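Side-chain contacts in soluble cytochrome b558 (Ectothiorhodospira shaposhnikovii, PDB 1CXY), which binds a single heme and probably carries electrons, as expected of a bacterial relative of cytochrome b5: residues 26-30 with 31-35; 36-39 with 40-44; 68-71 with 72-76. All blocks are in the same frame, centred on the assembly; numbering follows the deposited sequence.

Interaction 1: 26-30 with 31-35; sequences MAIHG and KVYDL. With HEM (protoporphyrin IX containing Fe), chain B.
Lys31 folds back over the tight turn that precedes it and returns its ammonium group to the backbone of that turn. Lys31 CB sits 3.7 Å from Ile28 O, and CG, turned beside the backbone N (chi1 -67°), lies against the carbonyl group of Gly30. CD carries the chain onward; the bends at chi3 (-77°) and chi4 (-69°) then swing the tip round, with Lys31 CE passing 3.9 Å from His29 O. Lys31 NZ donates to His29 O at 3.0 Å, tilted from the carbonyl plane, and brushes His29 CB. The bond uses the backbone O of His29; its imidazole turns elsewhere, with NE2 hydrogen-bonded to Glu62. The turn is type I' and runs from Ile28 to Lys31, with His29 and Gly30 both at positive phi; it closes a two-residue beta hairpin between strands 23-28 and 31-34 in the antiparallel sheet of the cytochrome b5 fold. Ile28 and Lys31 form a hydrogen-bonded pair, as do Met26 and Tyr33, where Tyr33 N donates to Met26 O at 2.9 Å. Between them, Ala27 and Val32 are a non-hydrogen-bonded pair. Met26, Ile28, Lys31 and Tyr33 share one sheet face. There the Tyr33 ring turns its edge to the neighbouring strand: Ile28 O lies in the ring plane, 3.7 Å from Tyr33 CE1, while Ile28 CB packs on the same carbon. Past the end of strand 31-34, Leu35 crosses Met26 at about a right angle. The extended methionine chain brings Met26 SD to 3.7 Å from Leu35 CD1, and SD also meets vinyl carbon CBB of the heme; Leu35 CD1 lies 3.8 Å from heme methyl CMC, while Leu78 of helix 72-80 covers Ile28, Tyr33 and Leu35.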
loop_
_atom_site.group_PDB
_atom_site.type_symbol
_atom_site.label_atom_id
_atom_site.label_comp_id
_atom_site.label_asym_id
_atom_site.label_seq_id
_atom_site.Cartn_x
_atom_site.Cartn_y
_atom_site.Cartn_z
ATOM N N MET A 26 1.426 -3.869 0.969
ATOM C CA MET A 26 1.227 -3.015 2.144
ATOM C C MET A 26 -0.052 -3.422 2.873
ATOM O O MET A 26 -0.904 -4.017 2.239
ATOM C CB MET A 26 1.014 -1.535 1.809
ATOM C CG MET A 26 2.220 -0.913 1.155
ATOM S SD MET A 26 1.912 0.842 0.860
ATOM C CE MET A 26 3.377 1.135 -0.155
ATOM N N ALA A 27 -0.146 -3.037 4.131
ATOM C CA ALA A 27 -1.403 -3.233 4.864
ATOM C C ALA A 27 -1.922 -1.812 5.149
ATOM O O ALA A 27 -1.181 -0.955 5.659
ATOM C CB ALA A 27 -1.228 -4.017 6.150
ATOM N N ILE A 28 -3.158 -1.521 4.796
ATOM C CA ILE A 28 -3.785 -0.202 4.999
ATOM C C ILE A 28 -5.221 -0.459 5.471
ATOM O O ILE A 28 -5.933 -1.232 4.823
ATOM C CB ILE A 28 -3.831 0.646 3.725
ATOM C CG1 ILE A 28 -2.426 1.050 3.275
ATOM C CG2 ILE A 28 -4.673 1.916 3.897
ATOM C CD1 ILE A 28 -2.351 1.531 1.834
ATOM N N HIS A 29 -5.627 0.137 6.600
ATOM C CA HIS A 29 -6.980 -0.089 7.105
ATOM C C HIS A 29 -7.370 -1.550 7.249
ATOM O O HIS A 29 -8.501 -1.936 6.899
ATOM C CB HIS A 29 -7.995 0.613 6.178
ATOM C CG HIS A 29 -7.904 2.109 6.249
ATOM N ND1 HIS A 29 -7.785 2.764 7.448
ATOM C CD2 HIS A 29 -7.950 3.048 5.279
ATOM C CE1 HIS A 29 -7.719 4.067 7.200
ATOM N NE2 HIS A 29 -7.778 4.261 5.914
ATOM N N GLY A 30 -6.460 -2.390 7.740
ATOM C CA GLY A 30 -6.742 -3.804 7.946
ATOM C C GLY A 30 -6.840 -4.621 6.658
ATOM O O GLY A 30 -7.274 -5.779 6.755
ATOM N N LYS A 31 -6.499 -4.086 5.505
ATOM C CA LYS A 31 -6.572 -4.812 4.238
ATOM C C LYS A 31 -5.141 -4.899 3.687
ATOM O O LYS A 31 -4.295 -4.061 3.996
ATOM C CB LYS A 31 -7.525 -4.183 3.228
ATOM C CG LYS A 31 -8.987 -4.274 3.673
ATOM C CD LYS A 31 -9.913 -3.395 2.845
ATOM C CE LYS A 31 -9.817 -1.929 3.229
ATOM N NZ LYS A 31 -10.378 -1.631 4.572
ATOM N N VAL A 32 -4.917 -5.950 2.904
ATOM C CA VAL A 32 -3.606 -6.193 2.311
ATOM C C VAL A 32 -3.653 -6.012 0.804
ATOM O O VAL A 32 -4.582 -6.437 0.114
ATOM C CB VAL A 32 -3.102 -7.605 2.683
ATOM C CG1 VAL A 32 -1.762 -7.891 1.991
ATOM C CG2 VAL A 32 -2.918 -7.718 4.194
ATOM N N TYR A 33 -2.654 -5.284 0.278
ATOM C CA TYR A 33 -2.621 -4.929 -1.129
ATOM C C TYR A 33 -1.281 -5.325 -1.755
ATOM O O TYR A 33 -0.221 -5.103 -1.156
ATOM C CB TYR A 33 -2.711 -3.385 -1.253
ATOM C CG TYR A 33 -3.963 -2.796 -0.633
ATOM C CD1 TYR A 33 -3.995 -2.492 0.719
ATOM C CD2 TYR A 33 -5.114 -2.635 -1.394
ATOM C CE1 TYR A 33 -5.147 -1.980 1.312
ATOM C CE2 TYR A 33 -6.269 -2.117 -0.802
ATOM C CZ TYR A 33 -6.270 -1.823 0.533
ATOM O OH TYR A 33 -7.427 -1.337 1.117
ATOM N N ASP A 34 -1.294 -5.822 -2.971
ATOM C CA ASP A 34 -0.067 -6.146 -3.701
ATOM C C ASP A 34 0.138 -5.038 -4.737
ATOM O O ASP A 34 -0.539 -4.955 -5.755
ATOM C CB ASP A 34 -0.187 -7.518 -4.361
ATOM C CG ASP A 34 1.038 -7.813 -5.223
ATOM O OD1 ASP A 34 1.913 -6.948 -5.395
ATOM O OD2 ASP A 34 1.077 -8.976 -5.702
ATOM N N LEU A 35 0.961 -4.067 -4.318
ATOM C CA LEU A 35 1.132 -2.839 -5.086
ATOM C C LEU A 35 2.307 -2.811 -6.033
ATOM O O LEU A 35 2.607 -1.793 -6.683
ATOM C CB LEU A 35 1.225 -1.707 -4.039
ATOM C CG LEU A 35 -0.114 -1.397 -3.348
ATOM C CD1 LEU A 35 0.071 -0.694 -2.008
ATOM C CD2 LEU A 35 -0.989 -0.544 -4.266
HETATM C CHA HEM B . -0.235 11.361 -4.775
HETATM C CHB HEM B . 2.200 9.880 -0.868
HETATM C CHC HEM B . 0.432 5.423 -1.491
HETATM C CHD HEM B . -2.105 6.925 -5.328
HETATM C C1A HEM B . 0.660 11.320 -3.733
HETATM C C2A HEM B . 1.581 12.376 -3.358
HETATM C C3A HEM B . 2.228 11.966 -2.259
HETATM C C4A HEM B . 1.752 10.627 -1.939
HETATM C CMA HEM B . 3.314 12.700 -1.442
HETATM C CAA HEM B . 1.721 13.744 -4.068
HETATM C CBA HEM B . 1.231 14.979 -3.242
HETATM C CGA HEM B . -0.266 15.105 -3.205
HETATM O O1A HEM B . -0.929 14.513 -4.093
HETATM O O2A HEM B . -0.816 15.806 -2.317
HETATM C C1B HEM B . 1.895 8.543 -0.667
HETATM C C2B HEM B . 2.362 7.730 0.426
HETATM C C3B HEM B . 1.849 6.507 0.274
HETATM C C4B HEM B . 1.082 6.511 -0.950
HETATM C CMB HEM B . 3.244 8.279 1.577
HETATM C CAB HEM B . 2.031 5.281 1.194
HETATM C CBB HEM B . 1.041 4.433 1.479
HETATM C C1C HEM B . -0.397 5.440 -2.587
HETATM C C2C HEM B . -1.123 4.306 -3.113
HETATM C C3C HEM B . -1.841 4.717 -4.169
HETATM C C4C HEM B . -1.582 6.147 -4.327
HETATM C CMC HEM B . -1.040 2.902 -2.478
HETATM C CAC HEM B . -2.834 3.970 -5.079
HETATM C CBC HEM B . -2.658 2.746 -5.532
HETATM C C1D HEM B . -1.828 8.269 -5.487
HETATM C C2D HEM B . -2.493 9.127 -6.432
HETATM C C3D HEM B . -1.981 10.352 -6.271
HETATM C C4D HEM B . -0.991 10.295 -5.226
HETATM C CMD HEM B . -3.578 8.657 -7.430
HETATM C CAD HEM B . -2.377 11.671 -6.987
HETATM C CBD HEM B . -3.179 12.546 -5.980
HETATM C CGD HEM B . -4.427 11.901 -5.437
HETATM O O1D HEM B . -4.670 11.894 -4.212
HETATM O O2D HEM B . -5.254 11.412 -6.260
HETATM N NA HEM B . 0.812 10.249 -2.867
HETATM N NB HEM B . 1.097 7.776 -1.507
HETATM N NC HEM B . -0.680 6.540 -3.371
HETATM N ND HEM B . -0.926 9.007 -4.738
HETATM FE FE HEM B . 0.041 8.395 -3.090
#

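Interaction 2: 36-39 with 40-44; sequences TPYV and PNHPG. With HEM (protoporphyrin IX containing Fe), chain B.
The Tyr38 ring is sandwiched between the backbone of its own turn and the heme. His42 N and Asn41 C lie over one face; over the other is heme vinyl carbon CBC, 3.5 Å from Tyr38 CD1 and displaced toward the rim. With CG anti to the backbone N (chi1 -176°), the ring stretches along the turn, although its CB starts out away from residues 40-44. Tyr38 OH thereby arrives 3.3 Å from Pro43 CD and equally near heme CHD. Tyr38 CE1 meets the edge of the His42 imidazole and packs 3.8 Å from His42 CB, so the tyrosine flanks the ligand and may restrict its rotation. Meanwhile, backbone bonds wind the chain tightly. Asn41 N donates to Tyr38 O at 2.8 Å, and His42 N makes a longer but nearly straight bond to Val39 O (N-H...O 171°). A water accepts from Asn41 ND2 and gives a weak bond to Pro37 O, bridging the two halves of the turn. Beyond the turn, the His42 imidazole extends to the iron, His42 NE2 binding heme FE at 2.0 Å, while Pro43 CG lies 3.5 Å from heme C3D. Gly44 follows, where a side chain would collide with propionate carbon CAA. This is the His-Pro-Gly heme-binding motif of the cytochrome b5 family, with His42 as one axial ligand and His70 completing the pair.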
loop_
_atom_site.group_PDB
_atom_site.type_symbol
_atom_site.label_atom_id
_atom_site.label_comp_id
_atom_site.label_asym_id
_atom_site.label_seq_id
_atom_site.Cartn_x
_atom_site.Cartn_y
_atom_site.Cartn_z
ATOM N N THR A 36 2.935 -3.974 -6.232
ATOM C CA THR A 36 4.097 -4.087 -7.124
ATOM C C THR A 36 3.905 -3.489 -8.503
ATOM O O THR A 36 4.705 -2.637 -8.953
ATOM C CB THR A 36 4.559 -5.549 -7.230
ATOM O OG1 THR A 36 4.656 -6.090 -5.912
ATOM C CG2 THR A 36 5.927 -5.625 -7.896
ATOM N N PRO A 37 2.830 -3.789 -9.225
ATOM C CA PRO A 37 2.561 -3.224 -10.537
ATOM C C PRO A 37 2.304 -1.721 -10.456
ATOM O O PRO A 37 2.641 -1.001 -11.409
ATOM C CB PRO A 37 1.308 -3.958 -11.056
ATOM C CG PRO A 37 0.655 -4.408 -9.774
ATOM C CD PRO A 37 1.815 -4.809 -8.890
ATOM N N TYR A 38 1.790 -1.231 -9.344
ATOM C CA TYR A 38 1.470 0.204 -9.259
ATOM C C TYR A 38 2.671 1.081 -8.993
ATOM O O TYR A 38 2.686 2.237 -9.421
ATOM C CB TYR A 38 0.385 0.408 -8.184
ATOM C CG TYR A 38 -0.036 1.869 -8.132
ATOM C CD1 TYR A 38 0.457 2.708 -7.142
ATOM C CD2 TYR A 38 -0.805 2.396 -9.156
ATOM C CE1 TYR A 38 0.129 4.057 -7.160
ATOM C CE2 TYR A 38 -1.141 3.743 -9.170
ATOM C CZ TYR A 38 -0.655 4.562 -8.171
ATOM O OH TYR A 38 -0.980 5.898 -8.205
ATOM N N VAL A 39 3.722 0.554 -8.386
ATOM C CA VAL A 39 4.926 1.264 -8.009
ATOM C C VAL A 39 5.393 2.342 -8.962
ATOM O O VAL A 39 5.366 3.525 -8.603
ATOM C CB VAL A 39 6.048 0.255 -7.675
ATOM C CG1 VAL A 39 7.449 0.849 -7.672
ATOM C CG2 VAL A 39 5.776 -0.311 -6.274
ATOM N N PRO A 40 5.693 2.030 -10.212
ATOM C CA PRO A 40 6.208 3.022 -11.148
ATOM C C PRO A 40 5.202 4.067 -11.557
ATOM O O PRO A 40 5.566 5.095 -12.147
ATOM C CB PRO A 40 6.707 2.182 -12.325
ATOM C CG PRO A 40 5.878 0.942 -12.254
ATOM C CD PRO A 40 5.747 0.656 -10.777
ATOM N N ASN A 41 3.918 3.875 -11.272
ATOM C CA ASN A 41 2.885 4.811 -11.669
ATOM C C ASN A 41 2.503 5.814 -10.587
ATOM O O ASN A 41 1.626 6.638 -10.843
ATOM C CB ASN A 41 1.636 4.030 -12.080
ATOM C CG ASN A 41 1.914 3.223 -13.341
ATOM O OD1 ASN A 41 2.622 3.662 -14.248
ATOM N ND2 ASN A 41 1.354 2.022 -13.351
ATOM N N HIS A 42 3.027 5.662 -9.382
ATOM C CA HIS A 42 2.619 6.579 -8.316
ATOM C C HIS A 42 3.026 8.022 -8.629
ATOM O O HIS A 42 4.201 8.253 -8.901
ATOM C CB HIS A 42 3.274 6.134 -7.000
ATOM C CG HIS A 42 2.810 6.921 -5.810
ATOM N ND1 HIS A 42 3.639 7.620 -4.964
ATOM C CD2 HIS A 42 1.544 7.125 -5.369
ATOM C CE1 HIS A 42 2.920 8.215 -4.030
ATOM N NE2 HIS A 42 1.651 7.935 -4.252
ATOM N N PRO A 43 2.098 8.952 -8.563
ATOM C CA PRO A 43 2.391 10.368 -8.802
ATOM C C PRO A 43 3.191 10.955 -7.645
ATOM O O PRO A 43 3.400 10.343 -6.595
ATOM C CB PRO A 43 1.024 11.028 -8.890
ATOM C CG PRO A 43 0.046 9.909 -9.062
ATOM C CD PRO A 43 0.661 8.779 -8.247
ATOM N N GLY A 44 3.682 12.185 -7.810
ATOM C CA GLY A 44 4.422 12.861 -6.754
ATOM C C GLY A 44 5.920 12.602 -6.784
ATOM O O GLY A 44 6.494 11.964 -7.672
HETATM C CHA HEM B . -0.235 11.361 -4.775
HETATM C CHB HEM B . 2.200 9.880 -0.868
HETATM C CHC HEM B . 0.432 5.423 -1.491
HETATM C CHD HEM B . -2.105 6.925 -5.328
HETATM C C1A HEM B . 0.660 11.320 -3.733
HETATM C C2A HEM B . 1.581 12.376 -3.358
HETATM C C3A HEM B . 2.228 11.966 -2.259
HETATM C C4A HEM B . 1.752 10.627 -1.939
HETATM C CMA HEM B . 3.314 12.700 -1.442
HETATM C CAA HEM B . 1.721 13.744 -4.068
HETATM C CBA HEM B . 1.231 14.979 -3.242
HETATM C CGA HEM B . -0.266 15.105 -3.205
HETATM O O1A HEM B . -0.929 14.513 -4.093
HETATM O O2A HEM B . -0.816 15.806 -2.317
HETATM C C1B HEM B . 1.895 8.543 -0.667
HETATM C C2B HEM B . 2.362 7.730 0.426
HETATM C C3B HEM B . 1.849 6.507 0.274
HETATM C C4B HEM B . 1.082 6.511 -0.950
HETATM C CMB HEM B . 3.244 8.279 1.577
HETATM C CAB HEM B . 2.031 5.281 1.194
HETATM C CBB HEM B . 1.041 4.433 1.479
HETATM C C1C HEM B . -0.397 5.440 -2.587
HETATM C C2C HEM B . -1.123 4.306 -3.113
HETATM C C3C HEM B . -1.841 4.717 -4.169
HETATM C C4C HEM B . -1.582 6.147 -4.327
HETATM C CMC HEM B . -1.040 2.902 -2.478
HETATM C CAC HEM B . -2.834 3.970 -5.079
HETATM C CBC HEM B . -2.658 2.746 -5.532
HETATM C C1D HEM B . -1.828 8.269 -5.487
HETATM C C2D HEM B . -2.493 9.127 -6.432
HETATM C C3D HEM B . -1.981 10.352 -6.271
HETATM C C4D HEM B . -0.991 10.295 -5.226
HETATM C CMD HEM B . -3.578 8.657 -7.430
HETATM C CAD HEM B . -2.377 11.671 -6.987
HETATM C CBD HEM B . -3.179 12.546 -5.980
HETATM C CGD HEM B . -4.427 11.901 -5.437
HETATM O O1D HEM B . -4.670 11.894 -4.212
HETATM O O2D HEM B . -5.254 11.412 -6.260
HETATM N NA HEM B . 0.812 10.249 -2.867
HETATM N NB HEM B . 1.097 7.776 -1.507
HETATM N NC HEM B . -0.680 6.540 -3.371
HETATM N ND HEM B . -0.926 9.007 -4.738
HETATM FE FE HEM B . 0.041 8.395 -3.090
HETATM O O HOH W 1 -0.218 -0.101 -12.155
HETATM O O HOH W 2 6.233 6.236 -8.873
#

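Interaction 3: 68-71 with 72-76; sequences EPHS and SLAAR. With HEM (protoporphyrin IX containing Fe), chain B.
His70 and Ala74 meet at the foot of a helix, CB against CB at 3.7 Å, with the methyl group of Ala74 lying obliquely to the imidazole ring. The histidine CG stands beside its backbone N (chi1 -80°), and from there the ring reaches the heme, His70 NE2 lying 2.1 Å from heme FE. Heme NB and C1B lie at the ring edge, so the imidazole stands on the porphyrin rather than stacking over it. Ala74 CB also touches the heme, 3.5 Å from heme CMD. Ser71 is the N-cap of helix 72-80: with its hydroxyl between the backbone N and the carbonyl carbon (chi1 71°), Ser71 OG accepts from Ala74 N at 2.9 Å in a nearly straight bond (169°). Ser71 OG also donates to heme propionate oxygen O2D at 2.6 Å, while Ser71 N grips the other oxygen, heme O1D, at 2.9 Å. Two bonds from one residue thus hold this carboxylate, and the positive end of the helix dipole is likely to stabilise its negative charge. An alanine here would remove the hydroxyl, and the consequence is likely to be an uncapped Ala74 N and a propionate that keeps, of its two bonds to this residue, the one from the backbone N, and is freer to turn. Ser71 O receives Ala75 N, beginning the regular bonding of helix 72-80. Helix 58-63 packs against this site through Trp61, which stacks on the His70 ring, accepts from His70 ND1 through its backbone O, and touches Ala74 and Ala75.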
loop_
_atom_site.group_PDB
_atom_site.type_symbol
_atom_site.label_atom_id
_atom_site.label_comp_id
_atom_site.label_asym_id
_atom_site.label_seq_id
_atom_site.Cartn_x
_atom_site.Cartn_y
_atom_site.Cartn_z
ATOM N N GLU A 68 -2.124 15.801 3.605
ATOM C CA GLU A 68 -3.173 15.852 2.579
ATOM C C GLU A 68 -3.646 14.421 2.369
ATOM O O GLU A 68 -2.813 13.534 2.290
ATOM C CB GLU A 68 -2.640 16.383 1.258
ATOM N N PRO A 69 -4.941 14.176 2.297
ATOM C CA PRO A 69 -5.426 12.830 2.056
ATOM C C PRO A 69 -5.261 12.446 0.600
ATOM O O PRO A 69 -5.091 13.243 -0.325
ATOM C CB PRO A 69 -6.925 12.963 2.370
ATOM C CG PRO A 69 -7.240 14.359 1.955
ATOM C CD PRO A 69 -6.030 15.179 2.370
ATOM N N HIS A 70 -5.349 11.133 0.349
ATOM C CA HIS A 70 -5.496 10.669 -1.022
ATOM C C HIS A 70 -6.947 10.915 -1.467
ATOM O O HIS A 70 -7.900 10.841 -0.688
ATOM C CB HIS A 70 -5.168 9.187 -1.208
ATOM C CG HIS A 70 -3.676 8.976 -1.278
ATOM N ND1 HIS A 70 -2.939 8.742 -0.136
ATOM C CD2 HIS A 70 -2.826 8.976 -2.326
ATOM C CE1 HIS A 70 -1.665 8.597 -0.470
ATOM N NE2 HIS A 70 -1.564 8.717 -1.782
ATOM N N SER A 71 -7.033 11.217 -2.758
ATOM C CA SER A 71 -8.366 11.509 -3.309
ATOM C C SER A 71 -9.226 10.252 -3.368
ATOM O O SER A 71 -8.757 9.126 -3.203
ATOM C CB SER A 71 -8.196 12.055 -4.721
ATOM O OG SER A 71 -7.769 11.042 -5.608
ATOM N N SER A 72 -10.485 10.485 -3.719
ATOM C CA SER A 72 -11.437 9.387 -3.937
ATOM C C SER A 72 -10.968 8.577 -5.134
ATOM O O SER A 72 -11.032 7.335 -5.142
ATOM C CB SER A 72 -12.824 10.001 -4.161
ATOM O OG SER A 72 -13.318 10.500 -2.917
ATOM N N LEU A 73 -10.464 9.246 -6.172
ATOM C CA LEU A 73 -9.889 8.567 -7.318
ATOM C C LEU A 73 -8.769 7.632 -6.849
ATOM O O LEU A 73 -8.693 6.465 -7.233
ATOM C CB LEU A 73 -9.383 9.545 -8.371
ATOM C CG LEU A 73 -8.615 9.019 -9.575
ATOM C CD1 LEU A 73 -8.579 10.076 -10.686
ATOM C CD2 LEU A 73 -7.163 8.693 -9.238
ATOM N N ALA A 74 -7.845 8.172 -6.045
ATOM C CA ALA A 74 -6.751 7.342 -5.522
ATOM C C ALA A 74 -7.260 6.173 -4.697
ATOM O O ALA A 74 -6.665 5.086 -4.775
ATOM C CB ALA A 74 -5.791 8.199 -4.698
ATOM N N ALA A 75 -8.317 6.311 -3.926
ATOM C CA ALA A 75 -8.877 5.236 -3.106
ATOM C C ALA A 75 -9.485 4.147 -3.975
ATOM O O ALA A 75 -9.290 2.954 -3.671
ATOM C CB ALA A 75 -9.908 5.790 -2.129
ATOM N N ARG A 76 -10.055 4.514 -5.120
ATOM C CA ARG A 76 -10.546 3.511 -6.077
ATOM C C ARG A 76 -9.387 2.758 -6.701
ATOM O O ARG A 76 -9.447 1.533 -6.888
ATOM C CB ARG A 76 -11.466 4.180 -7.101
ATOM C CG ARG A 76 -12.737 4.651 -6.385
ATOM C CD ARG A 76 -13.734 5.243 -7.366
ATOM N NE ARG A 76 -13.228 6.250 -8.268
ATOM C CZ ARG A 76 -13.343 7.574 -8.184
ATOM N NH1 ARG A 76 -13.955 8.182 -7.185
ATOM N NH2 ARG A 76 -12.837 8.335 -9.159
HETATM C CHA HEM B . -0.235 11.361 -4.775
HETATM C CHB HEM B . 2.200 9.880 -0.868
HETATM C CHC HEM B . 0.432 5.423 -1.491
HETATM C CHD HEM B . -2.105 6.925 -5.328
HETATM C C1A HEM B . 0.660 11.320 -3.733
HETATM C C2A HEM B . 1.581 12.376 -3.358
HETATM C C3A HEM B . 2.228 11.966 -2.259
HETATM C C4A HEM B . 1.752 10.627 -1.939
HETATM C CMA HEM B . 3.314 12.700 -1.442
HETATM C CAA HEM B . 1.721 13.744 -4.068
HETATM C CBA HEM B . 1.231 14.979 -3.242
HETATM C CGA HEM B . -0.266 15.105 -3.205
HETATM O O1A HEM B . -0.929 14.513 -4.093
HETATM O O2A HEM B . -0.816 15.806 -2.317
HETATM C C1B HEM B . 1.895 8.543 -0.667
HETATM C C2B HEM B . 2.362 7.730 0.426
HETATM C C3B HEM B . 1.849 6.507 0.274
HETATM C C4B HEM B . 1.082 6.511 -0.950
HETATM C CMB HEM B . 3.244 8.279 1.577
HETATM C CAB HEM B . 2.031 5.281 1.194
HETATM C CBB HEM B . 1.041 4.433 1.479
HETATM C C1C HEM B . -0.397 5.440 -2.587
HETATM C C2C HEM B . -1.123 4.306 -3.113
HETATM C C3C HEM B . -1.841 4.717 -4.169
HETATM C C4C HEM B . -1.582 6.147 -4.327
HETATM C CMC HEM B . -1.040 2.902 -2.478
HETATM C CAC HEM B . -2.834 3.970 -5.079
HETATM C CBC HEM B . -2.658 2.746 -5.532
HETATM C C1D HEM B . -1.828 8.269 -5.487
HETATM C C2D HEM B . -2.493 9.127 -6.432
HETATM C C3D HEM B . -1.981 10.352 -6.271
HETATM C C4D HEM B . -0.991 10.295 -5.226
HETATM C CMD HEM B . -3.578 8.657 -7.430
HETATM C CAD HEM B . -2.377 11.671 -6.987
HETATM C CBD HEM B . -3.179 12.546 -5.980
HETATM C CGD HEM B . -4.427 11.901 -5.437
HETATM O O1D HEM B . -4.670 11.894 -4.212
HETATM O O2D HEM B . -5.254 11.412 -6.260
HETATM N NA HEM B . 0.812 10.249 -2.867
HETATM N NB HEM B . 1.097 7.776 -1.507
HETATM N NC HEM B . -0.680 6.540 -3.371
HETATM N ND HEM B . -0.926 9.007 -4.738
HETATM FE FE HEM B . 0.041 8.395 -3.090
#

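From the N terminus, interaction 1 comes first, closing the hairpin of strands 23-28 and 31-34, which meets the heme at the end away from its turn. The chain leaves that hairpin straight into interaction 2, where residues 36-44 wind through a short turn in the long connection before helix 58-63 and bring one iron ligand into place. After that helix, interaction 3 turns the chain into helix 72-80 and supplies the second ligand. The three contacts follow in series; none nests or crosses another. Interactions 2 and 3 meet at the iron, His42 NE2 and His70 NE2 lying 4.1 Å apart, while interaction 1 joins both through the heme, linking sheet, loop and helix.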